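Local coordinates for fructosyl amine: oxygen oxidoreductase (Aspergillus fumigatus, PDB 3DJE), which removes sugar from fructosyl amino acids as an FAD-dependent oxidase, with oxygen as the electron acceptor, at residues V111-G116 with K147-R152; V54-Q59 with T94-S99. All blocks are in the same frame, centred on the assembly; numbering follows the deposited sequence.

Interaction 1. Residues V111-G116 with K147-R152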
loop_
_atom_site.group_PDB
_atom_site.type_symbol
_atom_site.label_atom_id
_atom_site.label_comp_id
_atom_site.label_asym_id
_atom_site.label_seq_id
_atom_site.Cartn_x
_atom_site.Cartn_y
_atom_site.Cartn_z
ATOM N N VAL A 111 0.853 -3.413 20.394
ATOM C CA VAL A 111 1.514 -4.362 19.491
ATOM C C VAL A 111 2.183 -3.611 18.356
ATOM O O VAL A 111 3.308 -3.928 17.964
ATOM C CB VAL A 111 0.522 -5.395 18.897
ATOM C CG1 VAL A 111 1.192 -6.220 17.818
ATOM C CG2 VAL A 111 -0.018 -6.310 19.991
ATOM N N ARG A 112 1.481 -2.612 17.832
ATOM C CA ARG A 112 1.973 -1.861 16.683
ATOM C C ARG A 112 3.172 -0.976 17.021
ATOM O O ARG A 112 4.183 -0.975 16.298
ATOM C CB ARG A 112 0.832 -1.054 16.066
ATOM C CG ARG A 112 -0.220 -1.985 15.425
ATOM C CD ARG A 112 -1.252 -1.282 14.532
ATOM N NE ARG A 112 -0.645 -0.481 13.463
ATOM C CZ ARG A 112 -1.342 0.160 12.526
ATOM N NH1 ARG A 112 -2.667 0.078 12.518
ATOM N NH2 ARG A 112 -0.721 0.888 11.605
ATOM N N VAL A 113 3.071 -0.266 18.142
ATOM C CA VAL A 113 4.036 0.761 18.518
ATOM C C VAL A 113 5.182 0.236 19.402
ATOM O O VAL A 113 6.298 0.770 19.354
ATOM C CB VAL A 113 3.297 1.958 19.212
ATOM C CG1 VAL A 113 4.287 3.010 19.755
ATOM C CG2 VAL A 113 2.336 2.613 18.243
ATOM N N ARG A 114 4.913 -0.808 20.192
ATOM C CA ARG A 114 5.896 -1.358 21.151
ATOM C C ARG A 114 6.565 -0.245 21.969
ATOM O O ARG A 114 7.788 -0.059 21.898
ATOM C CB ARG A 114 6.947 -2.224 20.446
ATOM C CG ARG A 114 6.359 -3.437 19.750
ATOM C CD ARG A 114 7.454 -4.348 19.250
ATOM N NE ARG A 114 8.240 -3.710 18.202
ATOM C CZ ARG A 114 9.440 -4.131 17.813
ATOM N NH1 ARG A 114 10.003 -5.181 18.398
ATOM N NH2 ARG A 114 10.082 -3.490 16.850
ATOM N N PRO A 115 5.756 0.513 22.738
ATOM C CA PRO A 115 6.276 1.720 23.386
ATOM C C PRO A 115 7.370 1.443 24.417
ATOM O O PRO A 115 8.219 2.313 24.672
ATOM C CB PRO A 115 5.032 2.323 24.058
ATOM C CG PRO A 115 4.098 1.171 24.244
ATOM C CD PRO A 115 4.329 0.291 23.050
ATOM N N GLY A 116 7.364 0.240 24.989
ATOM C CA GLY A 116 8.368 -0.131 25.992
ATOM C C GLY A 116 9.765 -0.300 25.420
ATOM O O GLY A 116 10.756 -0.386 26.165
ATOM N N LYS A 147 -5.663 8.431 23.048
ATOM C CA LYS A 147 -4.462 8.202 23.816
ATOM C C LYS A 147 -3.442 7.647 22.849
ATOM O O LYS A 147 -3.770 6.790 22.024
ATOM C CB LYS A 147 -4.705 7.166 24.909
ATOM C CG LYS A 147 -3.531 7.011 25.855
ATOM C CD LYS A 147 -3.765 5.920 26.892
ATOM C CE LYS A 147 -2.496 5.668 27.701
ATOM N NZ LYS A 147 -1.473 4.917 26.930
ATOM N N GLY A 148 -2.204 8.096 22.946
ATOM C CA GLY A 148 -1.233 7.593 21.987
ATOM C C GLY A 148 0.201 7.931 22.269
ATOM O O GLY A 148 0.542 8.399 23.367
ATOM N N TYR A 149 1.028 7.695 21.254
ATOM C CA TYR A 149 2.474 7.864 21.348
ATOM C C TYR A 149 2.987 8.680 20.184
ATOM O O TYR A 149 2.689 8.371 19.024
ATOM C CB TYR A 149 3.170 6.506 21.355
ATOM C CG TYR A 149 2.756 5.659 22.526
ATOM C CD1 TYR A 149 3.286 5.896 23.796
ATOM C CD2 TYR A 149 1.809 4.644 22.376
ATOM C CE1 TYR A 149 2.888 5.124 24.894
ATOM C CE2 TYR A 149 1.409 3.869 23.461
ATOM C CZ TYR A 149 1.951 4.114 24.711
ATOM O OH TYR A 149 1.546 3.331 25.775
ATOM N N PHE A 150 3.762 9.716 20.493
ATOM C CA PHE A 150 4.326 10.583 19.465
ATOM C C PHE A 150 5.796 10.285 19.221
ATOM O O PHE A 150 6.602 10.328 20.150
ATOM C CB PHE A 150 4.135 12.061 19.836
ATOM C CG PHE A 150 4.647 13.028 18.797
ATOM C CD1 PHE A 150 4.170 12.992 17.480
ATOM C CD2 PHE A 150 5.602 13.993 19.134
ATOM C CE1 PHE A 150 4.650 13.892 16.517
ATOM C CE2 PHE A 150 6.087 14.909 18.170
ATOM C CZ PHE A 150 5.608 14.856 16.863
ATOM N N ALA A 151 6.130 9.966 17.975
ATOM C CA ALA A 151 7.515 9.818 17.555
ATOM C C ALA A 151 7.894 11.152 16.930
ATOM O O ALA A 151 7.345 11.557 15.899
ATOM C CB ALA A 151 7.673 8.670 16.551
ATOM N N ARG A 152 8.827 11.843 17.574
ATOM C CA ARG A 152 9.238 13.178 17.129
ATOM C C ARG A 152 9.951 13.160 15.777
ATOM O O ARG A 152 9.861 14.123 14.997
ATOM C CB ARG A 152 10.155 13.832 18.164
ATOM C CG ARG A 152 9.545 13.943 19.570
ATOM C CD ARG A 152 10.548 14.627 20.475
ATOM N NE ARG A 152 10.149 14.801 21.874
ATOM C CZ ARG A 152 9.675 15.935 22.384
ATOM N NH1 ARG A 152 9.484 16.989 21.598
ATOM N NH2 ARG A 152 9.381 16.016 23.679
#
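The turn that ends helix 103-113 packs here against strand 147-151 of the large mixed sheet, through V113 and P115 on one side and Y149 on the other. P115 lies over one face of the Y149 ring. Its CB is 3.7 Å from the ring centroid, in a direction 18° off the ring normal, which makes this a CH-pi contact. The proline sits nearer the hydroxyl-bearing end of the ring: CB is 3.6 Å from Y149 CZ, and CG is 3.7 Å from Y149 OH. V113 meets the other end of the side chain. Its CG1 is 4.0 Å from Y149 CD2 and equally near Y149 CB, and it approaches the ring obliquely.

R114 comes between the two apolar residues. It is the first residue to leave the helix and has a positive phi of 47°. Its side chain starts away from the strand and forms salt bridges with E71 and E117. The chain turns at this point, and V113 and P115 both face Y149. On the strand, the Y149 backbone is hydrogen-bonded to that of M98 in the neighbouring strand 96-100, and the Y149 side chain also touches L109 of the helix and E123 of strand 122-124.

The contact is small, with 140 Å² buried, and lies at the surface about 21 Å from the centre of the chain. Apolar and CH-pi packing by P115 CB and CG and V113 CG1 makes up the contact. Such packing is weakly directional, so shape and burial of the carbons probably matter more than exact angles.

Interaction 2. Residues V54-Q59 with T94-S99. With FAD (flavin-adenine dinucleotide), chain C.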
loop_
_atom_site.group_PDB
_atom_site.type_symbol
_atom_site.label_atom_id
_atom_site.label_comp_id
_atom_site.label_asym_id
_atom_site.label_seq_id
_atom_site.Cartn_x
_atom_site.Cartn_y
_atom_site.Cartn_z
ATOM N N VAL A 54 2.484 6.798 4.783
ATOM C CA VAL A 54 3.227 6.773 6.042
ATOM C C VAL A 54 4.456 5.867 5.902
ATOM O O VAL A 54 4.360 4.745 5.389
ATOM C CB VAL A 54 2.364 6.240 7.205
ATOM C CG1 VAL A 54 3.137 6.354 8.517
ATOM C CG2 VAL A 54 1.073 7.013 7.325
ATOM N N ILE A 55 5.590 6.352 6.399
ATOM C CA ILE A 55 6.813 5.561 6.503
ATOM C C ILE A 55 7.165 5.441 7.989
ATOM O O ILE A 55 7.512 6.433 8.633
ATOM C CB ILE A 55 7.988 6.228 5.737
ATOM C CG1 ILE A 55 7.574 6.603 4.300
ATOM C CG2 ILE A 55 9.256 5.351 5.821
ATOM C CD1 ILE A 55 7.131 5.435 3.432
ATOM N N SER A 56 7.042 4.232 8.516
ATOM C CA SER A 56 7.318 3.968 9.931
ATOM C C SER A 56 7.661 2.502 10.154
ATOM O O SER A 56 7.387 1.662 9.301
ATOM C CB SER A 56 6.110 4.342 10.785
ATOM O OG SER A 56 5.221 3.246 10.882
ATOM N N SER A 57 8.231 2.205 11.324
ATOM C CA SER A 57 8.677 0.847 11.663
ATOM C C SER A 57 7.666 0.004 12.465
ATOM O O SER A 57 8.047 -1.005 13.067
ATOM C CB SER A 57 10.006 0.924 12.424
ATOM O OG SER A 57 9.863 1.734 13.575
ATOM N N GLY A 58 6.392 0.388 12.442
ATOM C CA GLY A 58 5.333 -0.335 13.169
ATOM C C GLY A 58 5.247 -1.831 12.900
ATOM O O GLY A 58 5.511 -2.284 11.783
ATOM N N GLN A 59 4.892 -2.593 13.933
ATOM C CA GLN A 59 4.738 -4.051 13.827
ATOM C C GLN A 59 3.280 -4.452 13.678
ATOM O O GLN A 59 2.393 -3.679 14.011
ATOM C CB GLN A 59 5.343 -4.750 15.051
ATOM C CG GLN A 59 6.880 -4.692 15.086
ATOM C CD GLN A 59 7.553 -5.561 14.018
ATOM O OE1 GLN A 59 8.696 -5.312 13.624
ATOM N NE2 GLN A 59 6.863 -6.582 13.564
ATOM N N THR A 94 8.769 13.956 9.437
ATOM C CA THR A 94 7.938 14.933 10.164
ATOM C C THR A 94 7.592 14.470 11.562
ATOM O O THR A 94 7.039 15.243 12.354
ATOM C CB THR A 94 6.555 15.125 9.483
ATOM O OG1 THR A 94 5.919 13.837 9.336
ATOM C CG2 THR A 94 6.712 15.790 8.119
ATOM N N GLY A 95 7.867 13.203 11.844
ATOM C CA GLY A 95 7.304 12.558 13.007
ATOM C C GLY A 95 5.882 12.052 12.767
ATOM O O GLY A 95 5.242 12.348 11.739
ATOM N N LEU A 96 5.389 11.293 13.740
ATOM C CA LEU A 96 4.152 10.542 13.590
ATOM C C LEU A 96 3.496 10.313 14.935
ATOM O O LEU A 96 4.141 9.832 15.866
ATOM C CB LEU A 96 4.465 9.179 12.961
ATOM C CG LEU A 96 3.398 8.071 12.996
ATOM C CD1 LEU A 96 2.196 8.462 12.155
ATOM C CD2 LEU A 96 3.989 6.757 12.505
ATOM N N LEU A 97 2.213 10.640 15.020
ATOM C CA LEU A 97 1.406 10.315 16.190
ATOM C C LEU A 97 0.663 9.029 15.869
ATOM O O LEU A 97 -0.017 8.954 14.842
ATOM C CB LEU A 97 0.394 11.435 16.480
ATOM C CG LEU A 97 -0.666 11.017 17.512
ATOM C CD1 LEU A 97 -0.034 11.026 18.912
ATOM C CD2 LEU A 97 -1.904 11.873 17.453
HETATM N N MSE A 98 0.790 8.027 16.748
HETATM C CA MSE A 98 0.002 6.790 16.660
HETATM C C MSE A 98 -0.877 6.690 17.907
HETATM O O MSE A 98 -0.366 6.731 19.021
HETATM C CB MSE A 98 0.931 5.581 16.585
HETATM C CG MSE A 98 1.696 5.475 15.273
HETATM SE SE MSE A 98 0.466 5.089 13.844
HETATM C CE MSE A 98 -0.077 3.286 14.390
ATOM N N SER A 99 -2.186 6.567 17.716
ATOM C CA SER A 99 -3.132 6.659 18.843
ATOM C C SER A 99 -4.318 5.722 18.658
ATOM O O SER A 99 -4.501 5.154 17.580
ATOM C CB SER A 99 -3.621 8.097 19.004
ATOM O OG SER A 99 -4.283 8.532 17.836
HETATM P PA FAD C . -0.071 -1.694 -6.800
HETATM O O1A FAD C . 0.902 -0.630 -6.525
HETATM O O2A FAD C . -1.526 -1.392 -6.633
HETATM O O5B FAD C . 0.262 -2.167 -8.272
HETATM C C5B FAD C . -0.534 -3.119 -8.982
HETATM C C4B FAD C . -0.308 -2.856 -10.476
HETATM O O4B FAD C . -0.943 -3.978 -11.118
HETATM C C3B FAD C . -1.104 -1.591 -10.875
HETATM O O3B FAD C . -0.238 -0.583 -11.421
HETATM C C2B FAD C . -2.075 -2.148 -11.929
HETATM O O2B FAD C . -2.279 -1.224 -13.043
HETATM C C1B FAD C . -1.382 -3.476 -12.343
HETATM N N9A FAD C . -2.378 -4.304 -13.088
HETATM C C8A FAD C . -3.690 -4.482 -12.825
HETATM N N7A FAD C . -4.227 -5.260 -13.788
HETATM C C5A FAD C . -3.251 -5.568 -14.655
HETATM C C6A FAD C . -3.204 -6.313 -15.838
HETATM N N6A FAD C . -4.327 -6.894 -16.321
HETATM N N1A FAD C . -2.028 -6.428 -16.486
HETATM C C2A FAD C . -0.915 -5.847 -16.021
HETATM N N3A FAD C . -0.925 -5.125 -14.896
HETATM C C4A FAD C . -2.081 -4.976 -14.205
HETATM N N1 FAD C . 1.425 1.386 2.624
HETATM C C2 FAD C . 2.421 1.976 3.398
HETATM O O2 FAD C . 3.542 1.474 3.499
HETATM N N3 FAD C . 2.133 3.160 4.080
HETATM C C4 FAD C . 0.878 3.756 4.015
HETATM O O4 FAD C . 0.660 4.808 4.629
HETATM C C4X FAD C . -0.121 3.140 3.246
HETATM N N5 FAD C . -1.395 3.702 3.173
HETATM C C5X FAD C . -2.319 3.182 2.271
HETATM C C6 FAD C . -3.505 3.880 2.058
HETATM C C7 FAD C . -4.430 3.417 1.131
HETATM C C7M FAD C . -5.730 4.215 0.956
HETATM C C8 FAD C . -4.165 2.266 0.391
HETATM C C8M FAD C . -5.164 1.798 -0.695
HETATM C C9 FAD C . -2.962 1.577 0.597
HETATM C C9A FAD C . -2.025 2.039 1.531
HETATM N N10 FAD C . -0.814 1.362 1.770
HETATM C C10 FAD C . 0.166 1.963 2.559
HETATM C "C1'" FAD C . -0.567 0.038 1.181
HETATM C "C2'" FAD C . 0.239 0.185 -0.110
HETATM O "O2'" FAD C . -0.266 1.299 -0.880
HETATM C "C3'" FAD C . 0.139 -1.108 -0.913
HETATM O "O3'" FAD C . 0.382 -2.228 -0.037
HETATM C "C4'" FAD C . 1.172 -1.170 -2.043
HETATM O "O4'" FAD C . 1.228 0.052 -2.779
HETATM C "C5'" FAD C . 0.795 -2.312 -2.995
HETATM O "O5'" FAD C . 1.785 -2.422 -4.031
HETATM P P FAD C . 1.595 -3.490 -5.212
HETATM O O1P FAD C . 1.353 -4.837 -4.615
HETATM O O2P FAD C . 2.728 -3.270 -6.135
HETATM O O3P FAD C . 0.249 -3.034 -5.965
#
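This is a small, buried apolar contact between the end of strand 53-55, beside the flavin, and the start of strand 96-100. Both V54 and S56 meet one methyl group of L96. L96 CD2 is 3.6 Å from S56 CB and 4.1 Å from V54 CG1. The V54 and L96 side chains cross at about a right angle. In L96, CG is anti to the backbone N (chi1 166°), and CD2 continues outward, roughly anti to CA, so this methyl makes the touch.

The two strands belong to different sheets of this FAD-dependent oxidoreductase of the MSOX/MTOX family. Strand 53-55 is an outer strand of a three-stranded antiparallel sheet, and strand 96-100 belongs to the large mixed sheet.

The backbone of V54 holds the flavin by two hydrogen bonds. V54 N donates to FAD O4 at 2.7 Å, and FAD N3 donates to V54 O at 3.0 Å. The second is close to straight, with an angle of 167° at the hydrogen. The pair fixes the pyrimidine end of the flavin against the strand. V54 and S56 also touch the bound substrate analogue FSA, and F258 of strand 256-259 packs on V54.

In the fold
Interaction 2 comes first along the chain, and interaction 1 opens after it closes. Their centres are about 8 Å apart, on the same side of the chain's centre. Strand 96-100 of interaction 2 and strand 147-151 of interaction 1 are antiparallel neighbours in the large mixed sheet. A151 N is probably hydrogen-bonded to L96 O. Strand 96-100 is also followed in the chain by helix 103-113. R114 packs on Q59, another link between the two contacts. The sheet therefore joins a surface contact to a buried one beside FAD and FSA, with interaction 1 on the outer side.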